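Local coordinates for protein DnaJ homolog subfamily C member 27-A (PDB 6JMG) that binds GTP and magnesium as a Rab-family small GTPase carrying a DnaJ domain, and may help regulate the MEK/ERK pathway, at residues L15-I20 / D184-G189; A112-E117 / I127-C132. All blocks are in the same frame, centred on the assembly; numbering follows the deposited sequence.

In the fold
The modelled chain begins just before strand 15-22, a central strand of the six-stranded sheet of the GTPase domain, and the same strand is met again 164 residues on, where the end of helix 171-187 returns to it. Contact 1 thus closes a long loop that takes in nearly all of the Ras-like fold. Contact 2 is nested inside that loop: helix 107-117 and strand 128-134 come together after a short connection. The two contacts bind helices to opposite faces of one sheet, their centres 15 Å apart, and strand 15-22 links them, since Ile-20 CD1 packs against Met-114 CE at 4.1 Å.

Contact 1. Residues L15-I20 / D184-G189; sequences LRIKVI and DLCDNG
Cys-186, which packs its side chain against Leu-15 and Ile-17, receives the N-H of Gly-189 on its carbonyl oxygen, with Gly-189 N and Cys-186 O 3.0 Å apart. This bond belongs to a Schellman motif, with Gly-189 at positive phi as the C-prime residue, and it closes helix 171-187 just where the helix meets strand 15-22. Across the contact itself everything is apolar. Leu-15 reaches out with one branch: its CD2 lies 3.6 Å from Cys-186 CB and also touches the sulfur, SG of Cys-186, at 3.8 Å. With chi1 at -78° the sulfur stands opposite the cysteine's own carbonyl carbon and points at the strand. There it meets a second methyl, CG2 of Ile-17, 4.2 Å from Cys-186 SG. Leu-15 and Ile-17, two residues apart in the strand, therefore present neighbouring side chains to one cysteine. Earlier turns of the same helix carry the packing inward, with Tyr-179 and Ile-182 on Ile-17 and Phe-178 on Val-19, while Ile-65 of the adjoining strand 63-72 lies beside both Leu-15 and Ile-17. With no hydrogen bond between the segments, the last turn of the GTPase domain's final helix is held to the sheet here by methyl and sulfur packing, at the partly buried border of the core.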
# COMPACT_ATOMS: atom_id res chain seq x y z
N LEU A 15 -5.16 3.71 21.18
CA LEU A 15 -5.26 3.15 19.85
C LEU A 15 -4.51 1.82 19.75
O LEU A 15 -3.39 1.69 20.26
CB LEU A 15 -4.70 4.14 18.84
CG LEU A 15 -5.31 4.17 17.45
CD1 LEU A 15 -6.80 3.86 17.52
CD2 LEU A 15 -5.07 5.53 16.86
N ARG A 16 -5.12 0.84 19.10
CA ARG A 16 -4.53 -0.48 18.94
C ARG A 16 -4.32 -0.74 17.46
O ARG A 16 -5.29 -0.83 16.70
CB ARG A 16 -5.40 -1.55 19.59
CG ARG A 16 -5.96 -1.09 20.94
CD ARG A 16 -7.01 -2.01 21.55
NE ARG A 16 -6.46 -2.82 22.63
CZ ARG A 16 -6.30 -2.39 23.88
NH1 ARG A 16 -6.64 -1.14 24.20
NH2 ARG A 16 -5.79 -3.19 24.80
N ILE A 17 -3.06 -0.91 17.05
CA ILE A 17 -2.70 -1.06 15.64
C ILE A 17 -1.83 -2.30 15.50
O ILE A 17 -1.30 -2.83 16.48
CB ILE A 17 -1.98 0.17 15.06
CG1 ILE A 17 -0.55 0.28 15.61
CG2 ILE A 17 -2.72 1.45 15.38
CD1 ILE A 17 0.26 1.42 15.00
N LYS A 18 -1.69 -2.73 14.25
CA LYS A 18 -0.95 -3.91 13.85
C LYS A 18 0.09 -3.51 12.80
O LYS A 18 -0.23 -2.85 11.81
CB LYS A 18 -1.91 -4.96 13.28
CG LYS A 18 -1.22 -6.11 12.57
CD LYS A 18 -2.23 -7.06 11.90
CE LYS A 18 -1.59 -8.40 11.59
NZ LYS A 18 -1.83 -8.74 10.18
N VAL A 19 1.35 -3.90 13.02
CA VAL A 19 2.48 -3.56 12.17
C VAL A 19 3.17 -4.86 11.76
O VAL A 19 3.37 -5.75 12.60
CB VAL A 19 3.48 -2.62 12.89
CG1 VAL A 19 4.72 -2.46 12.07
CG2 VAL A 19 2.83 -1.26 13.21
N ILE A 20 3.49 -5.00 10.48
CA ILE A 20 4.26 -6.15 10.04
C ILE A 20 5.52 -5.67 9.33
O ILE A 20 5.61 -4.52 8.88
CB ILE A 20 3.45 -7.07 9.13
CG1 ILE A 20 3.14 -6.38 7.82
CG2 ILE A 20 2.15 -7.51 9.83
CD1 ILE A 20 2.55 -7.34 6.82
N ASP A 184 -2.63 9.49 11.50
CA ASP A 184 -3.44 10.22 10.53
C ASP A 184 -4.41 9.28 9.82
O ASP A 184 -5.56 9.65 9.54
CB ASP A 184 -2.56 10.94 9.51
CG ASP A 184 -1.75 12.08 10.11
OD1 ASP A 184 -2.08 12.55 11.23
OD2 ASP A 184 -0.78 12.52 9.45
N LEU A 185 -3.97 8.06 9.52
CA LEU A 185 -4.85 7.09 8.89
C LEU A 185 -5.97 6.67 9.84
O LEU A 185 -7.11 6.46 9.42
CB LEU A 185 -4.05 5.88 8.43
CG LEU A 185 -4.83 4.72 7.79
CD1 LEU A 185 -4.86 4.87 6.26
CD2 LEU A 185 -4.27 3.35 8.20
N CYS A 186 -5.67 6.55 11.14
CA CYS A 186 -6.68 6.12 12.09
C CYS A 186 -7.69 7.21 12.36
O CYS A 186 -8.89 6.94 12.47
CB CYS A 186 -6.02 5.68 13.39
SG CYS A 186 -5.28 4.05 13.33
N ASP A 187 -7.24 8.46 12.45
CA ASP A 187 -8.16 9.57 12.65
C ASP A 187 -9.12 9.73 11.48
O ASP A 187 -10.15 10.40 11.62
CB ASP A 187 -7.38 10.86 12.89
CG ASP A 187 -6.64 10.87 14.22
OD1 ASP A 187 -6.76 9.88 14.98
OD2 ASP A 187 -5.96 11.87 14.50
N ASN A 188 -8.80 9.14 10.33
CA ASN A 188 -9.65 9.14 9.15
C ASN A 188 -10.37 7.81 8.95
O ASN A 188 -10.61 7.38 7.82
CB ASN A 188 -8.82 9.53 7.92
CG ASN A 188 -9.67 9.88 6.71
OD1 ASN A 188 -10.87 10.15 6.83
ND2 ASN A 188 -9.05 9.87 5.52
N GLY A 189 -10.68 7.12 10.04
CA GLY A 189 -11.43 5.88 9.97
C GLY A 189 -10.70 4.71 9.36
O GLY A 189 -11.32 3.71 8.99

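Contact 2. Residues A112-E117 / I127-C132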
# COMPACT_ATOMS: atom_id res chain seq x y z
N ALA A 112 3.29 -8.18 -4.30
CA ALA A 112 2.40 -9.15 -4.92
C ALA A 112 1.94 -10.19 -3.92
O ALA A 112 0.76 -10.57 -3.89
CB ALA A 112 3.11 -9.82 -6.10
N GLU A 113 2.86 -10.67 -3.08
CA GLU A 113 2.50 -11.71 -2.13
C GLU A 113 1.51 -11.20 -1.10
O GLU A 113 0.52 -11.87 -0.79
CB GLU A 113 3.76 -12.24 -1.46
CG GLU A 113 3.49 -13.07 -0.26
CD GLU A 113 4.73 -13.72 0.23
OE1 GLU A 113 4.84 -13.91 1.46
OE2 GLU A 113 5.60 -14.03 -0.61
N MET A 114 1.74 -9.99 -0.59
CA MET A 114 0.76 -9.38 0.30
C MET A 114 -0.56 -9.16 -0.42
O MET A 114 -1.62 -9.51 0.11
CB MET A 114 1.30 -8.05 0.84
CG MET A 114 0.41 -7.43 1.93
SD MET A 114 0.90 -5.79 2.47
CE MET A 114 0.03 -5.74 4.02
N LYS A 115 -0.51 -8.59 -1.63
CA LYS A 115 -1.75 -8.25 -2.33
C LYS A 115 -2.63 -9.47 -2.58
O LYS A 115 -3.86 -9.33 -2.55
CB LYS A 115 -1.45 -7.57 -3.66
CG LYS A 115 -1.61 -6.07 -3.65
CD LYS A 115 -1.10 -5.44 -4.96
CE LYS A 115 -0.89 -3.93 -4.83
NZ LYS A 115 0.01 -3.38 -5.89
N GLN A 116 -2.07 -10.66 -2.80
CA GLN A 116 -3.00 -11.77 -2.96
C GLN A 116 -3.56 -12.30 -1.65
O GLN A 116 -4.64 -12.89 -1.65
CB GLN A 116 -2.47 -12.93 -3.78
CG GLN A 116 -3.75 -13.34 -4.55
CD GLN A 116 -3.66 -14.51 -5.49
OE1 GLN A 116 -4.63 -15.26 -5.65
NE2 GLN A 116 -2.51 -14.67 -6.14
N GLU A 117 -2.84 -12.15 -0.54
CA GLU A 117 -3.41 -12.65 0.70
C GLU A 117 -4.54 -11.77 1.21
O GLU A 117 -5.20 -12.14 2.19
CB GLU A 117 -2.33 -12.77 1.77
CG GLU A 117 -2.33 -14.13 2.43
CD GLU A 117 -2.38 -15.26 1.43
OE1 GLU A 117 -3.34 -16.06 1.50
OE2 GLU A 117 -1.44 -15.36 0.59
N ILE A 127 -3.07 1.39 3.79
CA ILE A 127 -2.01 0.88 4.63
C ILE A 127 -0.81 1.81 4.47
O ILE A 127 -0.45 2.17 3.35
CB ILE A 127 -1.64 -0.56 4.24
CG1 ILE A 127 -2.88 -1.44 4.34
CG2 ILE A 127 -0.52 -1.07 5.15
CD1 ILE A 127 -2.68 -2.86 3.83
N VAL A 128 -0.20 2.17 5.60
CA VAL A 128 1.02 2.96 5.60
C VAL A 128 2.23 2.05 5.42
O VAL A 128 2.41 1.08 6.18
CB VAL A 128 1.12 3.76 6.90
CG1 VAL A 128 2.50 4.42 6.98
CG2 VAL A 128 -0.02 4.77 6.98
N PHE A 129 3.07 2.38 4.45
CA PHE A 129 4.30 1.66 4.18
C PHE A 129 5.48 2.57 4.48
O PHE A 129 5.55 3.70 3.98
CB PHE A 129 4.40 1.24 2.71
CG PHE A 129 3.60 0.02 2.36
CD1 PHE A 129 2.24 0.11 2.17
CD2 PHE A 129 4.23 -1.20 2.17
CE1 PHE A 129 1.50 -1.01 1.82
CE2 PHE A 129 3.50 -2.33 1.83
CZ PHE A 129 2.13 -2.23 1.65
N ALA A 130 6.44 2.07 5.25
CA ALA A 130 7.74 2.70 5.37
C ALA A 130 8.73 1.78 4.68
O ALA A 130 8.96 0.65 5.12
CB ALA A 130 8.10 2.96 6.83
N VAL A 131 9.28 2.25 3.57
CA VAL A 131 10.36 1.56 2.89
C VAL A 131 11.68 1.95 3.55
O VAL A 131 12.01 3.14 3.66
CB VAL A 131 10.38 1.88 1.39
CG1 VAL A 131 11.50 1.12 0.71
CG2 VAL A 131 9.05 1.53 0.75
N CYS A 132 12.42 0.96 4.01
CA CYS A 132 13.71 1.20 4.64
C CYS A 132 14.82 0.65 3.77
O CYS A 132 14.93 -0.57 3.56
CB CYS A 132 13.75 0.59 6.05
SG CYS A 132 12.45 1.23 7.13
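In the Ras-like fold, helices pack on both faces of the central sheet, and here helix 107-117 sits against strand 128-134 through one long side chain, Met-114, which meets Phe-129 of the strand and Ile-127, the residue just ahead of it. The methionine leaves the helix with CG anti to its own nitrogen (chi1 -173°) and stays extended all the way to the methyl, so that its whole length spans the gap between helix and sheet. Its two last atoms divide the work. The sulfur, SD of Met-114, comes 3.9 Å from CZ of Phe-129, at the far end of the ring, and makes a Met-aromatic contact 5.1 Å from SD to the ring centroid. The line from centroid to sulfur is 70° off the ring normal, so the sulfur approaches obliquely; the methionine and phenylalanine side chains run alongside each other, pointing opposite ways. Beyond the sulfur, CE of Met-114 meets CD1 of Ile-127 tip to tip at 4.0 Å. Ile-127 and Phe-129, two residues apart, both turn to this side of the sheet, whereas Val-128 and Ala-130 pack on helix 171-187 on the other side. Val-92 of the adjacent strand 91-97 touches all three of the side chains that meet here, and the Phe-129 ring is further stacked on Phe-158. Nearby on the helix, Glu-113 forms a salt bridge with Arg-82 and a hydrogen bond with Tyr-86. Between the two segments there is no hydrogen bond: three buried side chains join helix to sheet by apolar packing, to which the polarisable sulfur beside the aromatic ring probably adds.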